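Local atomic coordinates of sensor protein (Bacteroides thetaiotaomicron, PDB entry 2X7X), a protein that binds beta-D-fructose through the periplasmic domain described here and probably acts as a membrane-bound sensor histidine kinase of a hybrid two-component system. Residues 93-97 with 140-145; 109-115 with 145-150. All blocks are in the same frame, centred on the assembly; numbering follows the deposited sequence.

Contact 1 (93-97 with 140-145). With FRU (beta-D-fructofuranose), chain E.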
# COMPACT_ATOMS: atom_id res chain seq x y z
N VAL A 93 17.17 11.83 -14.38
CA VAL A 93 15.98 11.37 -13.66
C VAL A 93 14.79 12.29 -13.92
O VAL A 93 14.94 13.53 -13.89
CB VAL A 93 16.21 11.30 -12.13
CG1 VAL A 93 15.01 10.67 -11.47
CG2 VAL A 93 17.42 10.47 -11.82
N ASP A 94 13.62 11.69 -14.15
CA ASP A 94 12.33 12.40 -14.11
C ASP A 94 12.19 13.44 -15.24
O ASP A 94 11.37 13.26 -16.13
CB ASP A 94 12.07 12.95 -12.68
CG ASP A 94 11.31 14.26 -12.66
OD1 ASP A 94 10.20 14.35 -13.23
OD2 ASP A 94 11.81 15.23 -12.05
N ARG A 95 12.97 14.51 -15.21
CA ARG A 95 12.96 15.47 -16.30
C ARG A 95 14.06 15.15 -17.30
O ARG A 95 15.06 14.54 -16.94
CB ARG A 95 13.11 16.88 -15.78
CG ARG A 95 12.13 17.18 -14.70
CD ARG A 95 11.94 18.65 -14.49
NE ARG A 95 11.02 18.85 -13.37
CZ ARG A 95 10.79 20.01 -12.79
NH1 ARG A 95 11.39 21.13 -13.20
NH2 ARG A 95 9.95 20.04 -11.78
N LYS A 96 13.86 15.55 -18.56
CA LYS A 96 14.77 15.20 -19.66
C LYS A 96 15.46 16.44 -20.24
O LYS A 96 15.11 17.58 -19.92
CB LYS A 96 14.00 14.54 -20.82
CG LYS A 96 13.37 13.18 -20.59
CD LYS A 96 12.32 13.00 -21.70
CE LYS A 96 11.61 11.67 -21.66
NZ LYS A 96 10.41 11.67 -22.56
N ILE A 97 16.43 16.20 -21.12
CA ILE A 97 17.04 17.25 -21.94
C ILE A 97 16.68 16.99 -23.41
O ILE A 97 15.86 16.12 -23.71
CB ILE A 97 18.57 17.35 -21.74
CG1 ILE A 97 19.25 16.02 -22.04
CG2 ILE A 97 18.89 17.84 -20.34
CD1 ILE A 97 20.76 16.11 -22.15
N SER A 140 9.74 22.61 -18.87
CA SER A 140 10.15 21.32 -18.29
C SER A 140 9.48 20.19 -19.06
O SER A 140 8.35 20.36 -19.53
CB SER A 140 9.81 21.24 -16.80
OG SER A 140 8.42 21.35 -16.56
N THR A 141 10.15 19.05 -19.21
CA THR A 141 9.57 17.99 -20.03
C THR A 141 8.32 17.32 -19.42
O THR A 141 7.45 16.87 -20.18
CB THR A 141 10.61 16.92 -20.55
OG1 THR A 141 11.15 16.16 -19.47
CG2 THR A 141 11.73 17.60 -21.34
N PRO A 142 8.22 17.26 -18.07
CA PRO A 142 6.95 16.70 -17.60
C PRO A 142 5.76 17.61 -17.91
O PRO A 142 4.74 17.11 -18.36
CB PRO A 142 7.19 16.50 -16.11
CG PRO A 142 8.66 16.37 -15.98
CD PRO A 142 9.21 17.33 -16.98
N ALA A 143 5.87 18.92 -17.73
CA ALA A 143 4.75 19.82 -18.09
C ALA A 143 4.33 19.69 -19.56
O ALA A 143 3.14 19.64 -19.88
CB ALA A 143 5.05 21.27 -17.75
N MET A 144 5.32 19.64 -20.45
CA MET A 144 5.09 19.47 -21.88
C MET A 144 4.27 18.21 -22.15
O MET A 144 3.20 18.27 -22.77
CB MET A 144 6.42 19.37 -22.64
CG MET A 144 7.15 20.68 -22.87
SD MET A 144 8.87 20.43 -23.44
CE MET A 144 9.43 22.12 -23.28
N GLU A 145 4.79 17.07 -21.68
CA GLU A 145 4.19 15.78 -21.93
C GLU A 145 2.85 15.63 -21.20
O GLU A 145 1.86 15.21 -21.81
CB GLU A 145 5.16 14.65 -21.60
CG GLU A 145 6.26 14.52 -22.61
CD GLU A 145 7.47 13.73 -22.12
OE1 GLU A 145 7.31 12.79 -21.30
OE2 GLU A 145 8.60 14.07 -22.58
C1 FRU E . 8.70 17.69 -7.69
C2 FRU E . 7.73 17.99 -8.82
C3 FRU E . 6.51 17.08 -8.78
C4 FRU E . 6.27 16.81 -10.26
C5 FRU E . 7.70 16.70 -10.77
C6 FRU E . 7.88 16.96 -12.26
O1 FRU E . 9.62 18.77 -7.54
O2 FRU E . 7.37 19.38 -8.75
O3 FRU E . 5.39 17.66 -8.10
O4 FRU E . 5.48 15.64 -10.50
O5 FRU E . 8.38 17.73 -10.05
O6 FRU E . 9.25 16.69 -12.63
O HOH W 1 10.12 13.90 -18.70
O HOH W 2 13.10 19.21 -18.44
O HOH W 3 8.71 11.72 -19.53

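Contact 2 (109-115 with 145-150). With FRU (beta-D-fructofuranose), chain E.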
# COMPACT_ATOMS: atom_id res chain seq x y z
N ASP A 109 6.61 7.59 -17.50
CA ASP A 109 6.17 8.22 -18.75
C ASP A 109 5.13 9.32 -18.53
O ASP A 109 3.95 9.04 -18.25
CB ASP A 109 5.65 7.20 -19.76
CG ASP A 109 5.47 7.79 -21.15
OD1 ASP A 109 5.34 7.00 -22.11
OD2 ASP A 109 5.46 9.03 -21.31
N ASN A 110 5.55 10.57 -18.68
CA ASN A 110 4.67 11.69 -18.40
C ASN A 110 3.56 11.84 -19.43
O ASN A 110 2.48 12.33 -19.10
CB ASN A 110 5.47 12.99 -18.18
CG ASN A 110 6.15 13.02 -16.82
OD1 ASN A 110 5.51 13.27 -15.80
ND2 ASN A 110 7.43 12.71 -16.78
N TYR A 111 3.82 11.40 -20.66
CA TYR A 111 2.84 11.50 -21.72
C TYR A 111 1.67 10.57 -21.40
O TYR A 111 0.50 10.96 -21.47
CB TYR A 111 3.46 11.14 -23.06
CG TYR A 111 2.57 11.32 -24.27
CD1 TYR A 111 1.68 10.32 -24.68
CD2 TYR A 111 2.64 12.48 -25.04
CE1 TYR A 111 0.87 10.49 -25.80
CE2 TYR A 111 1.83 12.65 -26.16
CZ TYR A 111 0.95 11.65 -26.53
OH TYR A 111 0.17 11.82 -27.65
N GLU A 112 2.00 9.34 -21.02
CA GLU A 112 1.01 8.35 -20.65
C GLU A 112 0.19 8.75 -19.43
O GLU A 112 -0.99 8.45 -19.35
CB GLU A 112 1.67 6.99 -20.44
CG GLU A 112 1.88 6.25 -21.75
CD GLU A 112 0.58 6.10 -22.55
OE1 GLU A 112 0.63 6.33 -23.78
OE2 GLU A 112 -0.48 5.79 -21.94
N ILE A 113 0.84 9.43 -18.48
CA ILE A 113 0.12 9.99 -17.33
C ILE A 113 -0.92 11.02 -17.77
O ILE A 113 -2.06 10.97 -17.33
CB ILE A 113 1.09 10.54 -16.26
CG1 ILE A 113 1.81 9.38 -15.60
CG2 ILE A 113 0.34 11.31 -15.19
CD1 ILE A 113 3.01 9.77 -14.81
N GLY A 114 -0.53 11.91 -18.68
CA GLY A 114 -1.44 12.90 -19.21
C GLY A 114 -2.62 12.21 -19.87
O GLY A 114 -3.79 12.54 -19.61
N ARG A 115 -2.29 11.22 -20.70
CA ARG A 115 -3.29 10.42 -21.39
C ARG A 115 -4.26 9.83 -20.39
O ARG A 115 -5.47 10.01 -20.53
CB ARG A 115 -2.59 9.33 -22.16
CG ARG A 115 -3.39 8.74 -23.28
CD ARG A 115 -2.97 7.28 -23.47
NE ARG A 115 -3.37 6.78 -24.77
CZ ARG A 115 -2.88 7.24 -25.91
NH1 ARG A 115 -3.30 6.72 -27.07
NH2 ARG A 115 -1.96 8.20 -25.90
N GLU A 145 4.79 17.07 -21.68
CA GLU A 145 4.19 15.78 -21.93
C GLU A 145 2.85 15.63 -21.20
O GLU A 145 1.86 15.21 -21.81
CB GLU A 145 5.16 14.65 -21.60
CG GLU A 145 6.26 14.52 -22.61
CD GLU A 145 7.47 13.73 -22.12
OE1 GLU A 145 7.31 12.79 -21.30
OE2 GLU A 145 8.60 14.07 -22.58
N ARG A 146 2.79 16.01 -19.92
CA ARG A 146 1.50 16.02 -19.23
C ARG A 146 0.42 16.75 -20.02
O ARG A 146 -0.76 16.39 -19.95
CB ARG A 146 1.63 16.56 -17.80
CG ARG A 146 2.17 15.52 -16.85
CD ARG A 146 2.75 16.11 -15.57
NE ARG A 146 3.64 15.16 -14.92
CZ ARG A 146 4.10 15.26 -13.67
NH1 ARG A 146 3.74 16.29 -12.89
NH2 ARG A 146 4.95 14.34 -13.21
N HIS A 147 0.80 17.74 -20.80
CA HIS A 147 -0.18 18.45 -21.62
C HIS A 147 -0.49 17.70 -22.91
O HIS A 147 -1.66 17.55 -23.27
CB HIS A 147 0.25 19.89 -21.89
CG HIS A 147 -0.62 20.61 -22.87
ND1 HIS A 147 -1.84 21.15 -22.53
CD2 HIS A 147 -0.44 20.89 -24.19
CE1 HIS A 147 -2.38 21.72 -23.59
NE2 HIS A 147 -1.55 21.58 -24.61
N GLN A 148 0.55 17.21 -23.58
CA GLN A 148 0.40 16.56 -24.89
C GLN A 148 -0.48 15.31 -24.78
O GLN A 148 -1.38 15.09 -25.60
CB GLN A 148 1.76 16.18 -25.47
CG GLN A 148 2.57 17.32 -26.03
CD GLN A 148 4.09 17.01 -26.10
OE1 GLN A 148 4.91 17.92 -26.14
NE2 GLN A 148 4.45 15.71 -26.09
N GLY A 149 -0.20 14.50 -23.76
CA GLY A 149 -0.86 13.22 -23.55
C GLY A 149 -2.31 13.45 -23.22
O GLY A 149 -3.18 12.72 -23.66
N PHE A 150 -2.55 14.50 -22.45
CA PHE A 150 -3.90 14.87 -22.08
C PHE A 150 -4.69 15.36 -23.28
O PHE A 150 -5.88 15.06 -23.39
CB PHE A 150 -3.83 15.95 -21.00
CG PHE A 150 -5.10 16.71 -20.82
CD1 PHE A 150 -6.18 16.14 -20.19
CD2 PHE A 150 -5.19 18.02 -21.28
CE1 PHE A 150 -7.34 16.85 -20.01
CE2 PHE A 150 -6.35 18.74 -21.12
CZ PHE A 150 -7.43 18.16 -20.48
C1 FRU E . 8.70 17.69 -7.69
C2 FRU E . 7.73 17.99 -8.82
C3 FRU E . 6.51 17.08 -8.78
C4 FRU E . 6.27 16.81 -10.26
C5 FRU E . 7.70 16.70 -10.77
C6 FRU E . 7.88 16.96 -12.26
O1 FRU E . 9.62 18.77 -7.54
O2 FRU E . 7.37 19.38 -8.75
O3 FRU E . 5.39 17.66 -8.10
O4 FRU E . 5.48 15.64 -10.50
O5 FRU E . 8.38 17.73 -10.05
O6 FRU E . 9.25 16.69 -12.63
O HOH W 3 8.71 11.72 -19.53

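Contact 1 (93-97 with 140-145)
The guanidinium of Arg95 has Ser140 OG over one face and fructose at its edge, while Pro142 CG approaches obliquely. Arg95 NE donates to FRU O6 at 2.9 Å, nearly straight at 165°. Arg95 NH2 donates a hydrogen bond to the ring oxygen FRU O5, which lies in the guanidinium plane, at 3.3 Å. NH1 bonds to Asn71 O, so partners on all three nitrogens fix the group's rotation. A methionine in place of Arg95 would probably cost fructose two of its donors and leave Asn71 O without its mate. Asp94 OD1 accepts from FRU O6 at 2.6 Å and also bonds Tyr245 OH. Its OD2 pairs with Arg20. Pro142 CD packs on Arg95 CG at 3.7 Å, the two side chains crossing at about a right angle. Ser140 OG is held by Leu137 O. Thr141 OG1 sits between its own backbone N and carbonyl carbon (chi1 66°). There it accepts from Lys96 N at 2.9 Å and shares a water with Asp94 O. The extended Lys96 chain carries NZ to the syn side of Glu145 OE2, a salt bridge of 3.0 Å. The contact spans the sugar cleft of this periplasmic binding protein domain. It joins the loop after strand 90-93 to the start of helix 141-155, with helix 73-85 beside Thr141 and helix 110-124 beside Pro142 and Glu145.

Contact 2 (109-115 with 145-150)
Glu145 lies against the start of helix 110-124, its CB 3.6 Å from Tyr111 N. This is helix-helix packing within one lobe of a periplasmic binding protein fold. The short axes cross at -47° and approach to 6.3 Å. Glu145 OE1 stands near the like-charged Asp109 OD2, which N-caps the helix by accepting from Tyr111 N. A water that donates to OE1 accepts from Asn110 ND2, while OE2 is taken by Lys96.

Next comes Arg146, which links the helix pair to the sugar. It grips Asn110 side-on, with two nitrogens on one oxygen. Arg146 NE lies 2.8 Å from Asn110 OD1. Arg146 NH2 lies 2.9 Å from the same Asn110 OD1. NH2 arrives in the carbonyl plane, whereas NE is tilted 29° from it. Arg146 NH1 donates to FRU O4 at 3.0 Å, and NH2 bonds the same sugar oxygen. Asn110 is thus a second-shell residue that positions the arginine, and its ND2 is itself bonded to Tyr245 OH. The Tyr245 ring makes a cation-pi contact with Arg146.

Gln148 CB meets Tyr111 CE2, and its NE2 lies at the edge of that ring, in plane. Tyr111 swings its CG to the side opposite its own N (chi1 -175°), and this lays the ring over the helix at Gly149. Gly149 CA sits 3.6 Å from the ring centroid, a CH-pi contact over the face. With no side chain on Gly149 or Gly114, the two backbones come close.

Phe150 turns its ring away toward Tyr193 and strand 128-135. Its backbone stays at the crossing, where Phe150 CA makes a bent CA-H...O contact with Gly114 O, 3.4 Å between the two atoms.

Overall arrangement
From the N terminus, the chain leaves strand 90-93 into the loop at 93-97 and returns through strand 104-108. It then enters helix 110-124; segment 109-115 is the N-cap Asp109 and the helix's first turns. After strand 128-135 it reaches helix 141-155. There 140-145 closes contact 1 and 145-150 closes contact 2. The segments alternate, so the two loops cross. Contact 1 ties the parallel sheet's lobe to the other lobe, and contact 2 packs the starts of two crossing helices, 110-124 and 141-155, against each other. Their centres lie about 10 Å apart. Glu145 and one water belong to both, and Pro142 CB packs on Asn110 OD1. Fructose touches both contacts.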